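Local structure of pirin-like protein YhaK (Escherichia coli, 2VEC) at residues Ala204-Ile209 against Ala249-Leu254; Gln163-Ser168 against Trp183-Val188; Ala195-His200 against Ile239-Asp244; Thr46-His51 against Leu63-Gln68. The protein is a cytoplasmic monomeric bicupin of the pirin family that lacks quercetin 2,3-dioxygenase activity and is probably redox-sensitive through a reactive cysteine. All coordinates share one frame; numbering follows the deposited sequence.

Contact 1: Ala204-Ile209 against Ala249-Leu254; sequences AYLQSI and ALLIDL
Tyr205 and Ile252 form a hydrogen-bonded antiparallel pair, and their side chains lie alongside each other, pointing the same way. Tyr205 CB touches Leu254 CD1 at 3.9 Å. With CG anti to the backbone N (chi1 179°), the ring runs alongside Ile252, and Tyr205 CD2 meets Ile252 CD1 at 3.8 Å. At the tip, Tyr205 OH donates to Gln207 OE1 at 2.7 Å, nearly in line with that C=O. The amide of Gln207 is gripped at its other end too, because NE2 donates to Ser208 O and also bonds Gly228 O. Strands 203-208 and 247-254 are neighbours in a sheet of the C-terminal cupin domain. Phe232 and Phe49 both meet the Tyr205 ring. On the other face, Leu206 CD2 packs against Leu251 CD1 at 3.6 Å, and strand 213-217 adjoins Leu206. The chain turns a corner at Ile209, whose CD1 reaches Leu250 CD2 at 4.0 Å.

Contact 2: Gln163-Ser168 against Trp183-Val188; sequences QQLIAS and WLHHIV
Two residues, Ile166 and Ala167, stand opposite the single Leu184, which makes a classic bulge in an antiparallel pair of the C-terminal cupin domain. Ile166 N bonds Leu184 O at 2.8 Å. Ala167 N makes a weak second bond to the same oxygen. The tight part lies here. Ile166 CD1 packs on Leu184 CD2 at 3.7 Å, Ile166 CG2 meets His186 CB, and Ala167 CB meets Leu184 CB. Ile166 CG1 sits between its backbone N and carbonyl carbon (chi1 66°), which lays it against Leu184 O and CG.

The face of Leu165 and His185 is partly exposed. There Leu165 CD1 lies over one face of the His185 ring, a CH-pi contact 4.0 Å from the ring centroid. Leu165 CD1 also meets the edge of the Trp183 ring, 3.8 Å from Trp183 CD1. On this face one water donates to Gln163 OE1 and bonds His185 ND1 at 2.8 Å. A second water sits on the face of Ala167 and Leu184, at its Gln164-His186 end. It donates to Gln164 OE1 and lies in the plane of the His186 ring, 2.9 Å from His186 ND1. Asn196 O holds Gln163 NE2, and Asn159 N donates to Gln164 OE1. His186 NE2 bonds Arg248 NE. Both ring nitrogens of His186 are thus engaged, which would fix the rotation of its ring.

Contact 3: Ala195-His200 against Ile239-Asp244; sequences ANFQLH and ITLVAD
Ala195 pairs with Leu241, and Phe197 with Ile239, as hydrogen-bonded antiparallel pairs, with strand axes 4.7 Å apart at closest approach and 157° between their directions. Between them, Asn196 and Thr240 form a non-hydrogen-bonded pair. Their side chains bond instead: Asn196 ND2 donates to Thr240 OG1 at 3.0 Å, with an N-H...O angle of 160°. The hydroxyl oxygen lies in the amide plane. Asn196 CG is anti to the backbone N (chi1 -180°), and this swings the amide across to the threonine on the more exposed face.

Strand 194-198 is an edge strand of a four-stranded antiparallel sheet in the C-terminal cupin domain, with 238-243 next to it. The apolar face of this pair turns to the domain interior. There Phe197 and Leu241 cross at about a right angle, with Phe197 CE2 3.7 Å from Leu241 CD1. The Phe197 ring also presents its edge to Ile239 O, 3.6 Å from Phe197 CD2. His185 meets this ring edge-to-face, and Ile187 packs on both Phe197 and Leu241. Past the end of the strand, Leu199 CD2 comes obliquely onto the Ile239 side chain, 3.9 Å from Ile239 CD1. Leu251 and Ala204 touch Leu199 from the facing sheet.

Contact 4: Thr46-His51 against Leu63-Gln68; sequences TFSFGH and LRVLNQ
Arg64 folds its side chain back onto the backbone of the partner segment. Its chain is bent at chi2 and chi3 (-55° and -54°), which carries NE to Phe49 O. That bond, Arg64 NE to Phe49 O, is short and straight, 2.7 Å with an N-H...O angle of 172°. The oxygen lies in the guanidinium plane, at its edge. His51 CB lies over one face of the group, 3.8 Å from Arg64 NH1. NH1 forms a salt bridge with Asp143, and His51 ND1 bonds the same carboxylate. Asp143 thus ties the two residues together at the Arg64-His51 end of the contact.

Backbone bonds continue the pairing. Phe49 N bonds Arg64 O, and Phe47 and Leu66 form a hydrogen-bonded pair. Strand 45-48 is an edge strand of a six-stranded antiparallel sheet in the pirin domain, beside 63-71. On its other side, strand 63-71 bulges where Arg64 and Val65 share Trp141 as their partner. A water bridges Gly50 O and Leu63 O, donating to both, where the first segment has left the strand.

Two phenylalanines lie beside leucines that point the same way. Phe47 CD2 is 3.9 Å from Leu66 CD2, and Phe49 CD2 is 4.0 Å from Leu63 CD2. Each ring turns its edge to a carbonyl, Phe47 to Leu66 O and Phe49 to Leu63 O. On the face of Thr46 and Val65, Thr46 OG1 lies 3.7 Å from Asn67 CB.

How the contacts relate
Contact 1 is the buried one; the other three are partly buried. Contacts 1 and 2 share a sheet, in which strands 247-254 and 183-189 are neighbours joined by backbone bonds. Contact 3 belongs to the other sheet of the same cupin domain and packs against both. Asp253 of contact 1 holds His200 N, and the Trp183 ring of contact 2 stacks on His200. Contact 4 lies in the pirin domain. Its phenylalanines meet Tyr205 and Gln207, so contacts 1 and 4 join the two domains. Across contact 1 side chains meet by apolar packing, and Tyr205 and Gln207 bond within one segment. Waters bridge the segments in contacts 2 and 4. Contact 3 has an amide-hydroxyl bond, contact 4 an arginine-carbonyl bond.

Contact 1: Ala204-Ile209 against Ala249-Leu254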
loop_
_atom_site.group_PDB
_atom_site.type_symbol
_atom_site.label_atom_id
_atom_site.label_comp_id
_atom_site.label_asym_id
_atom_site.label_seq_id
_atom_site.Cartn_x
_atom_site.Cartn_y
_atom_site.Cartn_z
ATOM N N ALA A 204 2.817 -9.886 -9.080
ATOM C CA ALA A 204 1.925 -9.390 -8.025
ATOM C C ALA A 204 2.694 -9.377 -6.729
ATOM O O ALA A 204 3.625 -10.214 -6.522
ATOM C CB ALA A 204 0.762 -10.293 -7.884
ATOM N N TYR A 205 2.314 -8.468 -5.848
ATOM C CA TYR A 205 2.864 -8.503 -4.513
ATOM C C TYR A 205 1.674 -8.583 -3.564
ATOM O O TYR A 205 0.695 -7.800 -3.677
ATOM C CB TYR A 205 3.666 -7.227 -4.238
ATOM C CG TYR A 205 4.250 -7.181 -2.842
ATOM C CD1 TYR A 205 5.428 -7.837 -2.573
ATOM C CD2 TYR A 205 3.636 -6.443 -1.825
ATOM C CE1 TYR A 205 5.992 -7.832 -1.270
ATOM C CE2 TYR A 205 4.216 -6.382 -0.543
ATOM C CZ TYR A 205 5.376 -7.109 -0.287
ATOM O OH TYR A 205 5.941 -7.113 0.961
ATOM N N LEU A 206 1.772 -9.493 -2.582
ATOM C CA LEU A 206 0.759 -9.631 -1.528
ATOM C C LEU A 206 1.331 -9.116 -0.216
ATOM O O LEU A 206 2.470 -9.450 0.106
ATOM C CB LEU A 206 0.431 -11.118 -1.323
ATOM C CG LEU A 206 0.146 -11.908 -2.609
ATOM C CD1 LEU A 206 -0.300 -13.310 -2.212
ATOM C CD2 LEU A 206 -0.964 -11.240 -3.420
ATOM N N GLN A 207 0.525 -8.397 0.586
ATOM C CA GLN A 207 0.985 -7.887 1.874
ATOM C C GLN A 207 -0.066 -8.138 2.932
ATOM O O GLN A 207 -1.227 -7.782 2.744
ATOM C CB GLN A 207 1.337 -6.375 1.799
ATOM C CG GLN A 207 1.793 -5.794 3.163
ATOM C CD GLN A 207 3.099 -6.449 3.628
ATOM O OE1 GLN A 207 4.000 -6.656 2.813
ATOM N NE2 GLN A 207 3.203 -6.776 4.905
ATOM N N SER A 208 0.332 -8.750 4.044
ATOM C CA SER A 208 -0.543 -8.828 5.193
ATOM C C SER A 208 -0.460 -7.484 5.941
ATOM O O SER A 208 0.659 -7.079 6.377
ATOM C CB SER A 208 -0.099 -9.986 6.098
ATOM O OG SER A 208 -0.627 -9.793 7.431
ATOM N N ILE A 209 -1.601 -6.798 6.084
ATOM C CA ILE A 209 -1.654 -5.634 6.973
ATOM C C ILE A 209 -1.920 -6.148 8.392
ATOM O O ILE A 209 -1.202 -5.791 9.358
ATOM C CB ILE A 209 -2.727 -4.620 6.540
ATOM C CG1 ILE A 209 -2.362 -3.991 5.162
ATOM C CG2 ILE A 209 -2.873 -3.488 7.600
ATOM C CD1 ILE A 209 -3.606 -3.225 4.534
ATOM N N ALA A 249 -5.422 -6.935 3.908
ATOM C CA ALA A 249 -4.273 -7.176 3.064
ATOM C C ALA A 249 -4.273 -6.247 1.858
ATOM O O ALA A 249 -5.300 -5.615 1.541
ATOM C CB ALA A 249 -4.291 -8.647 2.577
ATOM N N LEU A 250 -3.164 -6.246 1.137
ATOM C CA LEU A 250 -3.097 -5.552 -0.141
ATOM C C LEU A 250 -2.686 -6.566 -1.187
ATOM O O LEU A 250 -1.917 -7.502 -0.885
ATOM C CB LEU A 250 -1.981 -4.494 -0.112
ATOM C CG LEU A 250 -2.137 -3.319 0.852
ATOM C CD1 LEU A 250 -0.916 -2.372 0.772
ATOM C CD2 LEU A 250 -3.446 -2.534 0.635
ATOM N N LEU A 251 -3.183 -6.383 -2.411
ATOM C CA LEU A 251 -2.641 -7.118 -3.539
ATOM C C LEU A 251 -2.281 -6.038 -4.537
ATOM O O LEU A 251 -3.137 -5.185 -4.900
ATOM C CB LEU A 251 -3.650 -8.086 -4.165
ATOM C CG LEU A 251 -3.069 -8.966 -5.311
ATOM C CD1 LEU A 251 -3.789 -10.315 -5.408
ATOM C CD2 LEU A 251 -3.228 -8.212 -6.659
ATOM N N ILE A 252 -1.012 -6.047 -4.945
ATOM C CA ILE A 252 -0.527 -5.045 -5.910
ATOM C C ILE A 252 -0.218 -5.730 -7.217
ATOM O O ILE A 252 0.561 -6.686 -7.246
ATOM C CB ILE A 252 0.745 -4.332 -5.422
ATOM C CG1 ILE A 252 0.698 -4.139 -3.899
ATOM C CG2 ILE A 252 0.951 -3.029 -6.246
ATOM C CD1 ILE A 252 1.915 -3.340 -3.248
ATOM N N ASP A 253 -0.818 -5.241 -8.304
ATOM C CA ASP A 253 -0.672 -5.847 -9.623
ATOM C C ASP A 253 0.349 -4.968 -10.345
ATOM O O ASP A 253 0.109 -3.769 -10.564
ATOM C CB ASP A 253 -2.087 -5.776 -10.250
ATOM C CG ASP A 253 -2.150 -6.117 -11.712
ATOM O OD1 ASP A 253 -1.123 -6.177 -12.433
ATOM O OD2 ASP A 253 -3.323 -6.290 -12.193
ATOM N N LEU A 254 1.522 -5.541 -10.646
ATOM C CA LEU A 254 2.692 -4.800 -11.059
ATOM C C LEU A 254 3.070 -5.121 -12.502
ATOM O O LEU A 254 2.900 -6.266 -12.960
ATOM C CB LEU A 254 3.891 -5.168 -10.118
ATOM C CG LEU A 254 3.666 -4.644 -8.674
ATOM C CD1 LEU A 254 4.418 -5.588 -7.695
ATOM C CD2 LEU A 254 4.106 -3.192 -8.517
#

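Contact 2: Gln163-Ser168 against Trp183-Val188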
loop_
_atom_site.group_PDB
_atom_site.type_symbol
_atom_site.label_atom_id
_atom_site.label_comp_id
_atom_site.label_asym_id
_atom_site.label_seq_id
_atom_site.Cartn_x
_atom_site.Cartn_y
_atom_site.Cartn_z
ATOM N N GLN A 163 -13.225 -6.684 -1.241
ATOM C CA GLN A 163 -12.091 -6.159 -2.010
ATOM C C GLN A 163 -12.448 -4.842 -2.641
ATOM O O GLN A 163 -13.599 -4.650 -3.060
ATOM C CB GLN A 163 -11.632 -7.129 -3.109
ATOM C CG GLN A 163 -12.740 -7.557 -4.130
ATOM C CD GLN A 163 -12.082 -8.252 -5.315
ATOM O OE1 GLN A 163 -11.339 -7.610 -6.094
ATOM N NE2 GLN A 163 -12.308 -9.556 -5.440
ATOM N N GLN A 164 -11.504 -3.910 -2.677
ATOM C CA GLN A 164 -11.726 -2.626 -3.347
ATOM C C GLN A 164 -10.507 -2.313 -4.188
ATOM O O GLN A 164 -9.393 -2.511 -3.746
ATOM C CB GLN A 164 -11.969 -1.509 -2.320
ATOM C CG GLN A 164 -12.254 -0.147 -2.960
ATOM C CD GLN A 164 -12.458 0.972 -1.940
ATOM O OE1 GLN A 164 -12.141 0.837 -0.766
ATOM N NE2 GLN A 164 -12.970 2.107 -2.417
ATOM N N LEU A 165 -10.721 -1.835 -5.408
ATOM C CA LEU A 165 -9.622 -1.305 -6.206
ATOM C C LEU A 165 -9.393 0.119 -5.709
ATOM O O LEU A 165 -10.293 0.973 -5.810
ATOM C CB LEU A 165 -10.031 -1.332 -7.691
ATOM C CG LEU A 165 -9.059 -0.661 -8.653
ATOM C CD1 LEU A 165 -7.754 -1.516 -8.770
ATOM C CD2 LEU A 165 -9.719 -0.481 -9.987
ATOM N N ILE A 166 -8.232 0.383 -5.104
ATOM C CA ILE A 166 -8.030 1.678 -4.473
ATOM C C ILE A 166 -7.075 2.548 -5.285
ATOM O O ILE A 166 -6.945 3.751 -5.021
ATOM C CB ILE A 166 -7.611 1.552 -2.981
ATOM C CG1 ILE A 166 -6.213 0.886 -2.833
ATOM C CG2 ILE A 166 -8.719 0.825 -2.167
ATOM C CD1 ILE A 166 -5.561 1.078 -1.413
ATOM N N ALA A 167 -6.389 1.957 -6.269
ATOM C CA ALA A 167 -5.576 2.778 -7.182
ATOM C C ALA A 167 -5.401 2.063 -8.510
ATOM O O ALA A 167 -5.266 0.831 -8.527
ATOM C CB ALA A 167 -4.207 3.090 -6.538
ATOM N N SER A 168 -5.380 2.821 -9.611
ATOM C CA SER A 168 -5.237 2.240 -10.919
ATOM C C SER A 168 -4.736 3.314 -11.893
ATOM O O SER A 168 -4.692 4.515 -11.543
ATOM C CB SER A 168 -6.599 1.737 -11.385
ATOM O OG SER A 168 -7.546 2.819 -11.407
ATOM N N TRP A 183 -2.166 -1.747 -10.412
ATOM C CA TRP A 183 -3.538 -1.791 -9.850
ATOM C C TRP A 183 -3.383 -2.246 -8.422
ATOM O O TRP A 183 -2.740 -3.265 -8.164
ATOM C CB TRP A 183 -4.475 -2.750 -10.605
ATOM C CG TRP A 183 -4.955 -2.237 -11.960
ATOM C CD1 TRP A 183 -6.206 -1.756 -12.261
ATOM C CD2 TRP A 183 -4.219 -2.215 -13.184
ATOM N NE1 TRP A 183 -6.287 -1.425 -13.593
ATOM C CE2 TRP A 183 -5.084 -1.718 -14.189
ATOM C CE3 TRP A 183 -2.928 -2.606 -13.545
ATOM C CZ2 TRP A 183 -4.683 -1.546 -15.514
ATOM C CZ3 TRP A 183 -2.522 -2.438 -14.888
ATOM C CH2 TRP A 183 -3.402 -1.914 -15.855
ATOM N N LEU A 184 -3.975 -1.499 -7.498
ATOM C CA LEU A 184 -3.775 -1.790 -6.061
ATOM C C LEU A 184 -5.120 -2.083 -5.456
ATOM O O LEU A 184 -6.065 -1.296 -5.643
ATOM C CB LEU A 184 -3.205 -0.560 -5.352
ATOM C CG LEU A 184 -2.971 -0.646 -3.837
ATOM C CD1 LEU A 184 -1.998 -1.834 -3.484
ATOM C CD2 LEU A 184 -2.395 0.680 -3.232
ATOM N N HIS A 185 -5.189 -3.195 -4.737
ATOM C CA HIS A 185 -6.437 -3.661 -4.147
ATOM C C HIS A 185 -6.244 -3.764 -2.644
ATOM O O HIS A 185 -5.187 -4.239 -2.175
ATOM C CB HIS A 185 -6.815 -5.050 -4.681
ATOM C CG HIS A 185 -6.886 -5.128 -6.182
ATOM N ND1 HIS A 185 -8.066 -4.966 -6.876
ATOM C CD2 HIS A 185 -5.938 -5.386 -7.110
ATOM C CE1 HIS A 185 -7.844 -5.108 -8.169
ATOM N NE2 HIS A 185 -6.557 -5.365 -8.341
ATOM N N HIS A 186 -7.281 -3.357 -1.923
ATOM C CA HIS A 186 -7.361 -3.463 -0.452
ATOM C C HIS A 186 -8.384 -4.529 -0.140
ATOM O O HIS A 186 -9.494 -4.487 -0.667
ATOM C CB HIS A 186 -7.772 -2.121 0.151
ATOM C CG HIS A 186 -7.845 -2.133 1.668
ATOM N ND1 HIS A 186 -8.967 -1.738 2.357
ATOM C CD2 HIS A 186 -6.923 -2.462 2.613
ATOM C CE1 HIS A 186 -8.765 -1.867 3.661
ATOM N NE2 HIS A 186 -7.519 -2.277 3.850
ATOM N N ILE A 187 -8.002 -5.490 0.706
ATOM C CA ILE A 187 -8.797 -6.695 0.991
ATOM C C ILE A 187 -9.167 -6.778 2.461
ATOM O O ILE A 187 -8.317 -6.619 3.306
ATOM C CB ILE A 187 -7.962 -7.986 0.606
ATOM C CG1 ILE A 187 -7.786 -8.046 -0.901
ATOM C CG2 ILE A 187 -8.659 -9.313 1.067
ATOM C CD1 ILE A 187 -6.379 -7.678 -1.382
ATOM N N VAL A 188 -10.438 -7.008 2.770
ATOM C CA VAL A 188 -10.866 -7.153 4.169
ATOM C C VAL A 188 -11.757 -8.373 4.189
ATOM O O VAL A 188 -12.850 -8.343 3.607
ATOM C CB VAL A 188 -11.647 -5.876 4.703
ATOM C CG1 VAL A 188 -11.990 -6.030 6.205
ATOM C CG2 VAL A 188 -10.784 -4.585 4.469
HETATM O O HOH W 1 -10.643 -5.253 -5.950
HETATM O O HOH W 2 -11.510 -1.100 1.226
#

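Contact 3: Ala195-His200 against Ile239-Asp244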
loop_
_atom_site.group_PDB
_atom_site.type_symbol
_atom_site.label_atom_id
_atom_site.label_comp_id
_atom_site.label_asym_id
_atom_site.label_seq_id
_atom_site.Cartn_x
_atom_site.Cartn_y
_atom_site.Cartn_z
ATOM N N ALA A 195 -11.361 -14.070 -1.975
ATOM C CA ALA A 195 -11.518 -13.007 -2.976
ATOM C C ALA A 195 -10.642 -13.365 -4.166
ATOM O O ALA A 195 -9.487 -13.804 -3.979
ATOM C CB ALA A 195 -11.105 -11.647 -2.400
ATOM N N ASN A 196 -11.185 -13.193 -5.372
ATOM C CA ASN A 196 -10.463 -13.542 -6.601
ATOM C C ASN A 196 -10.040 -12.268 -7.341
ATOM O O ASN A 196 -10.777 -11.255 -7.338
ATOM C CB ASN A 196 -11.350 -14.444 -7.504
ATOM C CG ASN A 196 -10.644 -14.852 -8.809
ATOM O OD1 ASN A 196 -10.935 -14.298 -9.880
ATOM N ND2 ASN A 196 -9.698 -15.800 -8.720
ATOM N N PHE A 197 -8.876 -12.330 -7.991
ATOM C CA PHE A 197 -8.274 -11.182 -8.697
ATOM C C PHE A 197 -7.743 -11.629 -10.066
ATOM O O PHE A 197 -7.094 -12.679 -10.194
ATOM C CB PHE A 197 -7.170 -10.516 -7.857
ATOM C CG PHE A 197 -7.622 -10.131 -6.474
ATOM C CD1 PHE A 197 -8.088 -8.839 -6.216
ATOM C CD2 PHE A 197 -7.619 -11.064 -5.445
ATOM C CE1 PHE A 197 -8.529 -8.466 -4.924
ATOM C CE2 PHE A 197 -8.070 -10.724 -4.157
ATOM C CZ PHE A 197 -8.517 -9.420 -3.898
ATOM N N GLN A 198 -8.030 -10.829 -11.084
ATOM C CA GLN A 198 -7.509 -11.031 -12.426
ATOM C C GLN A 198 -6.364 -10.028 -12.565
ATOM O O GLN A 198 -6.540 -8.836 -12.335
ATOM C CB GLN A 198 -8.599 -10.762 -13.480
ATOM C CG GLN A 198 -9.702 -11.856 -13.560
ATOM C CD GLN A 198 -10.521 -11.869 -14.869
ATOM O OE1 GLN A 198 -11.287 -10.944 -15.169
ATOM N NE2 GLN A 198 -10.405 -12.967 -15.621
ATOM N N LEU A 199 -5.185 -10.504 -12.923
ATOM C CA LEU A 199 -4.014 -9.651 -12.952
ATOM C C LEU A 199 -3.765 -9.126 -14.361
ATOM O O LEU A 199 -3.931 -9.862 -15.360
ATOM C CB LEU A 199 -2.794 -10.423 -12.417
ATOM C CG LEU A 199 -2.562 -10.607 -10.898
ATOM C CD1 LEU A 199 -2.136 -9.326 -10.250
ATOM C CD2 LEU A 199 -3.754 -11.172 -10.146
ATOM N N HIS A 200 -3.447 -7.838 -14.436
ATOM C CA HIS A 200 -3.032 -7.161 -15.644
ATOM C C HIS A 200 -1.557 -7.426 -15.970
ATOM O O HIS A 200 -1.236 -7.801 -17.075
ATOM C CB HIS A 200 -3.285 -5.661 -15.538
ATOM C CG HIS A 200 -4.736 -5.293 -15.452
ATOM N ND1 HIS A 200 -5.378 -5.084 -14.247
ATOM C CD2 HIS A 200 -5.675 -5.123 -16.412
ATOM C CE1 HIS A 200 -6.651 -4.771 -14.476
ATOM N NE2 HIS A 200 -6.847 -4.767 -15.781
ATOM N N ILE A 239 -5.451 -14.917 -9.274
ATOM C CA ILE A 239 -5.019 -15.265 -7.924
ATOM C C ILE A 239 -6.224 -15.192 -6.980
ATOM O O ILE A 239 -7.008 -14.232 -7.026
ATOM C CB ILE A 239 -3.921 -14.307 -7.378
ATOM C CG1 ILE A 239 -2.623 -14.356 -8.226
ATOM C CG2 ILE A 239 -3.555 -14.725 -5.968
ATOM C CD1 ILE A 239 -1.568 -13.312 -7.776
ATOM N N THR A 240 -6.381 -16.225 -6.162
ATOM C CA THR A 240 -7.439 -16.265 -5.165
ATOM C C THR A 240 -6.772 -16.193 -3.819
ATOM O O THR A 240 -5.810 -16.932 -3.579
ATOM C CB THR A 240 -8.245 -17.569 -5.229
ATOM O OG1 THR A 240 -8.936 -17.621 -6.468
ATOM C CG2 THR A 240 -9.270 -17.621 -4.102
ATOM N N LEU A 241 -7.290 -15.310 -2.963
ATOM C CA LEU A 241 -6.778 -15.132 -1.617
ATOM C C LEU A 241 -7.775 -15.667 -0.634
ATOM O O LEU A 241 -8.979 -15.376 -0.739
ATOM C CB LEU A 241 -6.593 -13.644 -1.302
ATOM C CG LEU A 241 -5.600 -12.866 -2.193
ATOM C CD1 LEU A 241 -5.461 -11.473 -1.626
ATOM C CD2 LEU A 241 -4.251 -13.599 -2.291
ATOM N N VAL A 242 -7.282 -16.391 0.368
ATOM C CA VAL A 242 -8.194 -17.026 1.342
ATOM C C VAL A 242 -7.723 -16.672 2.752
ATOM O O VAL A 242 -6.541 -16.903 3.094
ATOM C CB VAL A 242 -8.215 -18.576 1.201
ATOM C CG1 VAL A 242 -9.203 -19.206 2.206
ATOM C CG2 VAL A 242 -8.558 -19.002 -0.235
ATOM N N ALA A 243 -8.625 -16.130 3.566
ATOM C CA ALA A 243 -8.244 -15.703 4.908
ATOM C C ALA A 243 -8.134 -16.873 5.872
ATOM O O ALA A 243 -9.002 -17.734 5.907
ATOM C CB ALA A 243 -9.211 -14.641 5.450
ATOM N N ASP A 244 -7.040 -16.890 6.634
ATOM C CA ASP A 244 -6.843 -17.884 7.665
ATOM C C ASP A 244 -7.066 -17.341 9.050
ATOM O O ASP A 244 -6.969 -18.088 10.027
ATOM C CB ASP A 244 -5.446 -18.454 7.561
ATOM C CG ASP A 244 -5.260 -19.230 6.307
ATOM O OD1 ASP A 244 -6.100 -20.110 6.045
ATOM O OD2 ASP A 244 -4.313 -18.921 5.567
#

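Contact 4: Thr46-His51 against Leu63-Gln68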
loop_
_atom_site.group_PDB
_atom_site.type_symbol
_atom_site.label_atom_id
_atom_site.label_comp_id
_atom_site.label_asym_id
_atom_site.label_seq_id
_atom_site.Cartn_x
_atom_site.Cartn_y
_atom_site.Cartn_z
ATOM N N THR A 46 10.143 -1.893 7.521
ATOM C CA THR A 46 10.363 -1.353 6.167
ATOM C C THR A 46 10.946 -2.399 5.193
ATOM O O THR A 46 12.029 -2.946 5.479
ATOM C CB THR A 46 11.374 -0.169 6.206
ATOM O OG1 THR A 46 10.950 0.789 7.193
ATOM C CG2 THR A 46 11.457 0.504 4.840
ATOM N N PHE A 47 10.223 -2.685 4.091
ATOM C CA PHE A 47 10.725 -3.538 3.017
ATOM C C PHE A 47 11.288 -2.558 1.976
ATOM O O PHE A 47 10.596 -1.606 1.645
ATOM C CB PHE A 47 9.622 -4.306 2.258
ATOM C CG PHE A 47 8.905 -5.385 3.043
ATOM C CD1 PHE A 47 9.332 -6.710 2.963
ATOM C CD2 PHE A 47 7.741 -5.122 3.703
ATOM C CE1 PHE A 47 8.643 -7.728 3.634
ATOM C CE2 PHE A 47 7.039 -6.126 4.395
ATOM C CZ PHE A 47 7.490 -7.414 4.378
ATOM N N SER A 48 12.488 -2.809 1.475
ATOM C CA SER A 48 13.061 -2.036 0.360
ATOM C C SER A 48 13.362 -3.001 -0.763
ATOM O O SER A 48 14.124 -3.957 -0.545
ATOM C CB SER A 48 14.335 -1.322 0.807
ATOM O OG SER A 48 14.046 -0.450 1.916
ATOM N N PHE A 49 12.751 -2.781 -1.933
ATOM C CA PHE A 49 12.911 -3.673 -3.086
ATOM C C PHE A 49 13.520 -2.988 -4.293
ATOM O O PHE A 49 13.382 -1.772 -4.486
ATOM C CB PHE A 49 11.561 -4.287 -3.541
ATOM C CG PHE A 49 10.818 -5.015 -2.454
ATOM C CD1 PHE A 49 11.398 -6.099 -1.803
ATOM C CD2 PHE A 49 9.533 -4.609 -2.085
ATOM C CE1 PHE A 49 10.744 -6.791 -0.779
ATOM C CE2 PHE A 49 8.842 -5.320 -1.100
ATOM C CZ PHE A 49 9.451 -6.398 -0.438
ATOM N N GLY A 50 14.158 -3.817 -5.110
ATOM C CA GLY A 50 14.798 -3.400 -6.338
ATOM C C GLY A 50 13.856 -3.070 -7.483
ATOM O O GLY A 50 12.655 -3.282 -7.378
ATOM N N HIS A 51 14.445 -2.559 -8.561
ATOM C CA HIS A 51 13.737 -2.163 -9.777
ATOM C C HIS A 51 13.880 -3.242 -10.834
ATOM O O HIS A 51 15.004 -3.521 -11.321
ATOM C CB HIS A 51 14.321 -0.810 -10.260
ATOM C CG HIS A 51 13.707 -0.285 -11.526
ATOM N ND1 HIS A 51 12.608 0.547 -11.529
ATOM C CD2 HIS A 51 14.057 -0.460 -12.825
ATOM C CE1 HIS A 51 12.328 0.895 -12.783
ATOM N NE2 HIS A 51 13.163 0.256 -13.588
ATOM N N LEU A 63 7.495 -1.623 -7.306
ATOM C CA LEU A 63 7.299 -1.356 -5.869
ATOM C C LEU A 63 8.669 -1.229 -5.204
ATOM O O LEU A 63 9.422 -2.209 -5.200
ATOM C CB LEU A 63 6.529 -2.505 -5.251
ATOM C CG LEU A 63 6.316 -2.417 -3.742
ATOM C CD1 LEU A 63 5.399 -1.223 -3.389
ATOM C CD2 LEU A 63 5.773 -3.736 -3.178
ATOM N N ARG A 64 9.017 -0.037 -4.717
ATOM C CA ARG A 64 10.378 0.202 -4.164
ATOM C C ARG A 64 10.482 0.138 -2.635
ATOM O O ARG A 64 11.511 -0.227 -2.075
ATOM C CB ARG A 64 10.930 1.532 -4.687
ATOM C CG ARG A 64 10.968 1.607 -6.236
ATOM C CD ARG A 64 11.769 0.397 -6.859
ATOM N NE ARG A 64 13.130 0.255 -6.322
ATOM C CZ ARG A 64 14.173 0.980 -6.724
ATOM N NH1 ARG A 64 14.009 1.914 -7.674
ATOM N NH2 ARG A 64 15.378 0.747 -6.220
ATOM N N VAL A 65 9.406 0.489 -1.949
ATOM C CA VAL A 65 9.423 0.419 -0.490
ATOM C C VAL A 65 8.011 0.041 -0.089
ATOM O O VAL A 65 7.058 0.491 -0.730
ATOM C CB VAL A 65 9.726 1.803 0.101
ATOM C CG1 VAL A 65 9.327 1.864 1.642
ATOM C CG2 VAL A 65 11.209 2.151 -0.125
ATOM N N LEU A 66 7.875 -0.797 0.938
ATOM C CA LEU A 66 6.598 -0.907 1.646
ATOM C C LEU A 66 6.926 -0.836 3.124
ATOM O O LEU A 66 7.774 -1.598 3.662
ATOM C CB LEU A 66 5.824 -2.196 1.287
ATOM C CG LEU A 66 4.450 -2.236 2.030
ATOM C CD1 LEU A 66 3.386 -2.850 1.211
ATOM C CD2 LEU A 66 4.569 -2.898 3.427
ATOM N N ASN A 67 6.328 0.126 3.797
ATOM C CA ASN A 67 6.650 0.267 5.208
ATOM C C ASN A 67 5.441 0.474 6.070
ATOM O O ASN A 67 4.362 0.801 5.564
ATOM C CB ASN A 67 7.752 1.312 5.440
ATOM C CG ASN A 67 7.281 2.732 5.334
ATOM O OD1 ASN A 67 6.461 3.202 6.120
ATOM N ND2 ASN A 67 7.882 3.468 4.397
ATOM N N GLN A 68 5.599 0.208 7.352
ATOM C CA GLN A 68 4.588 0.580 8.316
ATOM C C GLN A 68 5.307 1.286 9.434
ATOM O O GLN A 68 6.322 0.799 9.930
ATOM C CB GLN A 68 3.816 -0.618 8.855
ATOM C CG GLN A 68 2.899 -0.204 10.037
ATOM C CD GLN A 68 1.859 -1.248 10.375
ATOM O OE1 GLN A 68 1.155 -1.747 9.475
ATOM N NE2 GLN A 68 1.739 -1.582 11.672
HETATM O O HOH W 3 10.134 -4.401 -6.798
#